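Local coordinates for MIPZ (Caulobacter crescentus, PDB 2XJ9), which binds and probably hydrolyses ATP as a dimeric cell division regulator of the P-loop NTPase clan, inhibiting and positioning division, at residues Glu53-Trp58 and Glu65-Leu70; Leu29-Ala34 and Ile234-Pro239. The protein carries 1 engineered substitution. All blocks are in the same frame, centred on the assembly; numbering follows the deposited sequence.

Contacts 1 and 2 lie on the same side of the chain's centre, their own centres 12 Å apart, and are joined by a salt bridge: R55 NH2 of contact 1 meets D236 OD2 of contact 2 at 2.9 Å. Van der Waals packing adds to this, as L66 and P67 touch the Y31 side chain and P69 lies against L30. Each contact borrows a helix that starts at the magnesium site: S19 is at the start of helix 18-30, which ends in contact 2, and T47 begins helix 47-62, which carries R55 and R56. Together the two contacts link these helices to the loop at 234-239.

Contact 1: Glu53-Trp58 and Glu65-Leu70; sequences ENRRAW and ELPEPL
In the beta-alpha-beta crossover that leads from strand 36-40 through helix 47-62 to strand 70-72, an outermost strand of the parallel sheet within this chain, R55 and R56 of the helix reach back to L66, P67 and E68 in the connection that returns to the sheet. R55 does most of the holding. Its side chain leaves with CG anti to the backbone N (chi1 -172°) and runs extended to NE, the full span needed to bring a guanidinium from the helix to the returning chain. There it grips one atom side-on with two nitrogens: P67 O lies 3.2 Å from R55 NE and 3.1 Å from R55 NH2. Both bonds are bent, and the oxygen sits 19° out of the guanidinium plane. Arginine suits position 55 by its length and its several N-H groups; the bonds use only the backbone carbonyl of P67 and make no demand on the proline ring, which packs on Y31 and L30 instead. NH2, already bonded to P67 O, also forms the salt bridge with D236, while NH1 donates to G231 O. L66 comes in by its CB, 4.0 Å from R55 NH2, the two side chains crossing at about a right angle, while its body packs on L59, Y31 and D236.

One residue on, R56 folds its chain at chi2 and chi3, which brings the head of this exposed arginine over the carboxylate of E68. This is a looser pair, a salt bridge by charge alone, because no N-H points at the oxygen. The planes of guanidinium and carboxylate stand 74° apart, and E68 OE1 comes down on one face of the R56 guanidinium, 3.5 Å from NE and 3.4 Å from CZ.

Contact 2: Leu29-Ala34 and Ile234-Pro239; sequences LLYGGA and IADLSP
Y31 reaches from the chain just past the end of helix 18-30 to A235 and D236 of the 3-10 segment 234-236, and its side chain can be followed outward atom by atom. CB points toward the partner segment. The first ring atom to touch is CD1, which lies 4.2 Å from the methyl CB of A235; alanine is small enough here to let the ring pass close to the backbone. Further out, the A235 carbonyl approaches one ring face, its oxygen 3.5 Å above the plane and shifted toward the rim, with O 3.6 Å from both CE1 and CZ of Y31. At the tip the phenol donates to the carboxylate: Y31 OH to D236 OD2 is 2.7 Å. The bond meets OD2 on its anti side, 15° out of the carboxylate plane, and ring and carboxylate are turned 67° apart.

D236 is a buried acid, so both its oxygens need partners. OD2 also takes the salt bridge from R55, and OD1 accepts from T233 N within its own loop, which would fix the carboxylate's rotation. Y31 is itself the second residue of the type I beta turn L30-G33, which has G33 at a positive phi and closes the helix that follows the P-loop in this deviant Walker A ATPase fold.

Contact 1: Glu53-Trp58 and Glu65-Leu70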
loop_
_atom_site.group_PDB
_atom_site.type_symbol
_atom_site.label_atom_id
_atom_site.label_comp_id
_atom_site.label_asym_id
_atom_site.label_seq_id
_atom_site.Cartn_x
_atom_site.Cartn_y
_atom_site.Cartn_z
ATOM N N GLU A 53 -6.368 7.492 -18.222
ATOM C CA GLU A 53 -5.832 7.122 -19.532
ATOM C C GLU A 53 -6.519 5.871 -20.106
ATOM O O GLU A 53 -6.715 5.780 -21.314
ATOM C CB GLU A 53 -4.327 6.911 -19.481
ATOM C CG GLU A 53 -3.572 8.137 -19.067
ATOM C CD GLU A 53 -2.096 7.874 -18.872
ATOM O OE1 GLU A 53 -1.693 6.674 -18.938
ATOM O OE2 GLU A 53 -1.359 8.875 -18.650
ATOM N N ASN A 54 -6.881 4.919 -19.242
ATOM C CA ASN A 54 -7.583 3.726 -19.683
ATOM C C ASN A 54 -9.023 4.042 -20.057
ATOM O O ASN A 54 -9.591 3.398 -20.936
ATOM C CB ASN A 54 -7.555 2.630 -18.605
ATOM C CG ASN A 54 -6.143 2.173 -18.253
ATOM O OD1 ASN A 54 -5.248 2.169 -19.095
ATOM N ND2 ASN A 54 -5.945 1.784 -16.995
ATOM N N ARG A 55 -9.613 5.026 -19.381
ATOM C CA ARG A 55 -10.994 5.414 -19.646
ATOM C C ARG A 55 -11.056 6.064 -21.004
ATOM O O ARG A 55 -11.858 5.689 -21.865
ATOM C CB ARG A 55 -11.466 6.406 -18.599
ATOM C CG ARG A 55 -12.952 6.749 -18.640
ATOM C CD ARG A 55 -13.296 7.552 -17.399
ATOM N NE ARG A 55 -14.702 7.888 -17.282
ATOM C CZ ARG A 55 -15.573 7.235 -16.525
ATOM N NH1 ARG A 55 -15.193 6.195 -15.825
ATOM N NH2 ARG A 55 -16.838 7.616 -16.472
ATOM N N ARG A 56 -10.200 7.063 -21.166
ATOM C CA ARG A 56 -9.941 7.717 -22.434
ATOM C C ARG A 56 -9.820 6.693 -23.564
ATOM O O ARG A 56 -10.634 6.674 -24.473
ATOM C CB ARG A 56 -8.650 8.542 -22.294
ATOM C CG ARG A 56 -8.247 9.399 -23.496
ATOM C CD ARG A 56 -9.334 10.393 -23.920
ATOM N NE ARG A 56 -10.522 9.702 -24.411
ATOM C CZ ARG A 56 -11.525 10.292 -25.050
ATOM N NH1 ARG A 56 -12.581 9.582 -25.452
ATOM N NH2 ARG A 56 -11.471 11.597 -25.284
ATOM N N ALA A 57 -8.813 5.824 -23.486
ATOM C CA ALA A 57 -8.567 4.826 -24.527
ATOM C C ALA A 57 -9.726 3.874 -24.757
ATOM O O ALA A 57 -9.940 3.437 -25.882
ATOM C CB ALA A 57 -7.315 4.049 -24.230
ATOM N N TRP A 58 -10.466 3.553 -23.698
ATOM C CA TRP A 58 -11.587 2.618 -23.796
ATOM C C TRP A 58 -12.855 3.236 -24.419
ATOM O O TRP A 58 -13.373 2.731 -25.423
ATOM C CB TRP A 58 -11.907 2.015 -22.432
ATOM C CG TRP A 58 -12.953 0.940 -22.505
ATOM C CD1 TRP A 58 -12.743 -0.391 -22.684
ATOM C CD2 TRP A 58 -14.373 1.111 -22.412
ATOM N NE1 TRP A 58 -13.935 -1.065 -22.703
ATOM C CE2 TRP A 58 -14.954 -0.167 -22.543
ATOM C CE3 TRP A 58 -15.208 2.215 -22.230
ATOM C CZ2 TRP A 58 -16.329 -0.372 -22.493
ATOM C CZ3 TRP A 58 -16.578 2.011 -22.183
ATOM C CH2 TRP A 58 -17.125 0.724 -22.309
ATOM N N GLU A 65 -20.065 7.351 -24.949
ATOM C CA GLU A 65 -19.728 8.605 -24.279
ATOM C C GLU A 65 -20.089 8.610 -22.802
ATOM O O GLU A 65 -21.186 8.203 -22.399
ATOM C CB GLU A 65 -20.399 9.798 -24.960
ATOM C CG GLU A 65 -19.978 10.020 -26.401
ATOM C CD GLU A 65 -19.993 11.490 -26.787
ATOM O OE1 GLU A 65 -20.837 11.884 -27.629
ATOM O OE2 GLU A 65 -19.153 12.246 -26.246
ATOM N N LEU A 66 -19.153 9.090 -21.999
ATOM C CA LEU A 66 -19.350 9.126 -20.570
ATOM C C LEU A 66 -18.569 10.300 -20.064
ATOM O O LEU A 66 -17.639 10.758 -20.723
ATOM C CB LEU A 66 -18.839 7.843 -19.911
ATOM C CG LEU A 66 -19.544 6.528 -20.228
ATOM C CD1 LEU A 66 -18.785 5.388 -19.608
ATOM C CD2 LEU A 66 -20.974 6.525 -19.735
ATOM N N PRO A 67 -18.937 10.788 -18.886
ATOM C CA PRO A 67 -18.244 11.920 -18.264
ATOM C C PRO A 67 -16.768 11.598 -18.045
ATOM O O PRO A 67 -16.462 10.527 -17.534
ATOM C CB PRO A 67 -18.927 12.049 -16.900
ATOM C CG PRO A 67 -20.154 11.180 -16.963
ATOM C CD PRO A 67 -19.937 10.161 -18.011
ATOM N N GLU A 68 -15.873 12.506 -18.421
ATOM C CA GLU A 68 -14.457 12.382 -18.078
ATOM C C GLU A 68 -13.998 13.566 -17.219
ATOM O O GLU A 68 -14.432 14.681 -17.424
ATOM C CB GLU A 68 -13.622 12.272 -19.348
ATOM C CG GLU A 68 -13.832 10.965 -20.104
ATOM C CD GLU A 68 -13.435 11.059 -21.562
ATOM O OE1 GLU A 68 -12.240 11.291 -21.863
ATOM O OE2 GLU A 68 -14.337 10.921 -22.416
ATOM N N PRO A 69 -13.129 13.325 -16.231
ATOM C CA PRO A 69 -12.714 14.473 -15.434
ATOM C C PRO A 69 -11.752 15.296 -16.256
ATOM O O PRO A 69 -11.613 15.040 -17.445
ATOM C CB PRO A 69 -11.967 13.841 -14.246
ATOM C CG PRO A 69 -11.793 12.418 -14.552
ATOM C CD PRO A 69 -12.289 12.153 -15.954
ATOM N N LEU A 70 -11.103 16.274 -15.640
ATOM C CA LEU A 70 -10.041 16.993 -16.308
ATOM C C LEU A 70 -8.716 16.559 -15.699
ATOM O O LEU A 70 -8.224 17.192 -14.773
ATOM C CB LEU A 70 -10.227 18.500 -16.164
ATOM C CG LEU A 70 -9.340 19.357 -17.087
ATOM C CD1 LEU A 70 -8.505 20.367 -16.310
ATOM C CD2 LEU A 70 -8.435 18.481 -17.948
#

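Contact 2: Leu29-Ala34 and Ile234-Pro239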
loop_
_atom_site.group_PDB
_atom_site.type_symbol
_atom_site.label_atom_id
_atom_site.label_comp_id
_atom_site.label_asym_id
_atom_site.label_seq_id
_atom_site.Cartn_x
_atom_site.Cartn_y
_atom_site.Cartn_z
ATOM N N LEU A 29 -18.896 12.314 -8.519
ATOM C CA LEU A 29 -19.051 13.748 -8.760
ATOM C C LEU A 29 -19.407 14.057 -10.206
ATOM O O LEU A 29 -20.432 14.655 -10.484
ATOM C CB LEU A 29 -17.789 14.503 -8.364
ATOM C CG LEU A 29 -17.621 14.526 -6.855
ATOM C CD1 LEU A 29 -16.253 14.956 -6.448
ATOM C CD2 LEU A 29 -18.663 15.432 -6.243
ATOM N N LEU A 30 -18.557 13.651 -11.130
ATOM C CA LEU A 30 -18.917 13.713 -12.532
ATOM C C LEU A 30 -20.409 13.441 -12.788
ATOM O O LEU A 30 -21.061 14.215 -13.507
ATOM C CB LEU A 30 -18.059 12.738 -13.327
ATOM C CG LEU A 30 -16.906 13.392 -14.067
ATOM C CD1 LEU A 30 -16.462 14.642 -13.332
ATOM C CD2 LEU A 30 -15.764 12.403 -14.252
ATOM N N TYR A 31 -20.938 12.362 -12.196
ATOM C CA TYR A 31 -22.317 11.929 -12.422
ATOM C C TYR A 31 -23.319 12.686 -11.561
ATOM O O TYR A 31 -24.519 12.414 -11.606
ATOM C CB TYR A 31 -22.476 10.422 -12.201
ATOM C CG TYR A 31 -22.124 9.559 -13.401
ATOM C CD1 TYR A 31 -20.871 8.972 -13.524
ATOM C CD2 TYR A 31 -23.049 9.325 -14.404
ATOM C CE1 TYR A 31 -20.537 8.185 -14.618
ATOM C CE2 TYR A 31 -22.731 8.532 -15.509
ATOM C CZ TYR A 31 -21.473 7.965 -15.612
ATOM O OH TYR A 31 -21.161 7.183 -16.706
ATOM N N GLY A 32 -22.822 13.627 -10.767
ATOM C CA GLY A 32 -23.685 14.533 -10.038
ATOM C C GLY A 32 -23.654 15.905 -10.693
ATOM O O GLY A 32 -23.924 16.921 -10.064
ATOM N N GLY A 33 -23.297 15.937 -11.967
ATOM C CA GLY A 33 -23.225 17.189 -12.691
ATOM C C GLY A 33 -21.963 18.013 -12.515
ATOM O O GLY A 33 -21.651 18.840 -13.374
ATOM N N ALA A 34 -21.240 17.804 -11.418
ATOM C CA ALA A 34 -20.022 18.574 -11.150
ATOM C C ALA A 34 -18.961 18.445 -12.242
ATOM O O ALA A 34 -19.041 17.588 -13.126
ATOM C CB ALA A 34 -19.440 18.209 -9.814
ATOM N N ILE A 234 -18.468 1.360 -10.846
ATOM C CA ILE A 234 -19.880 0.964 -10.736
ATOM C C ILE A 234 -20.810 2.062 -11.247
ATOM O O ILE A 234 -21.872 1.789 -11.815
ATOM C CB ILE A 234 -20.331 0.643 -9.282
ATOM C CG1 ILE A 234 -19.191 0.817 -8.297
ATOM C CG2 ILE A 234 -20.933 -0.731 -9.194
ATOM C CD1 ILE A 234 -18.944 2.247 -7.946
ATOM N N ALA A 235 -20.414 3.306 -11.012
ATOM C CA ALA A 235 -21.218 4.442 -11.396
ATOM C C ALA A 235 -21.418 4.510 -12.912
ATOM O O ALA A 235 -22.227 5.290 -13.393
ATOM C CB ALA A 235 -20.576 5.710 -10.887
ATOM N N ASP A 236 -20.686 3.688 -13.658
ATOM C CA ASP A 236 -20.785 3.665 -15.113
ATOM C C ASP A 236 -21.666 2.540 -15.632
ATOM O O ASP A 236 -21.971 2.483 -16.818
ATOM C CB ASP A 236 -19.409 3.478 -15.724
ATOM C CG ASP A 236 -18.552 4.683 -15.583
ATOM O OD1 ASP A 236 -17.457 4.552 -15.004
ATOM O OD2 ASP A 236 -18.969 5.755 -16.061
ATOM N N LEU A 237 -22.062 1.630 -14.756
ATOM C CA LEU A 237 -22.658 0.388 -15.217
ATOM C C LEU A 237 -24.160 0.415 -15.450
ATOM O O LEU A 237 -24.921 -0.342 -14.852
ATOM C CB LEU A 237 -22.243 -0.783 -14.336
ATOM C CG LEU A 237 -20.736 -1.019 -14.365
ATOM C CD1 LEU A 237 -20.406 -2.242 -13.545
ATOM C CD2 LEU A 237 -20.258 -1.170 -15.785
ATOM N N SER A 238 -24.543 1.217 -16.439
ATOM C CA SER A 238 -25.857 1.134 -17.064
ATOM C C SER A 238 -25.927 -0.001 -18.098
ATOM O O SER A 238 -24.905 -0.562 -18.489
ATOM C CB SER A 238 -26.172 2.447 -17.768
ATOM O OG SER A 238 -25.392 2.560 -18.946
ATOM N N PRO A 239 -27.149 -0.320 -18.553
ATOM C CA PRO A 239 -27.483 -1.268 -19.618
ATOM C C PRO A 239 -26.549 -1.192 -20.831
ATOM O O PRO A 239 -26.272 -2.231 -21.444
ATOM C CB PRO A 239 -28.882 -0.817 -20.039
ATOM C CG PRO A 239 -29.480 -0.236 -18.817
ATOM C CD PRO A 239 -28.354 0.330 -18.004
#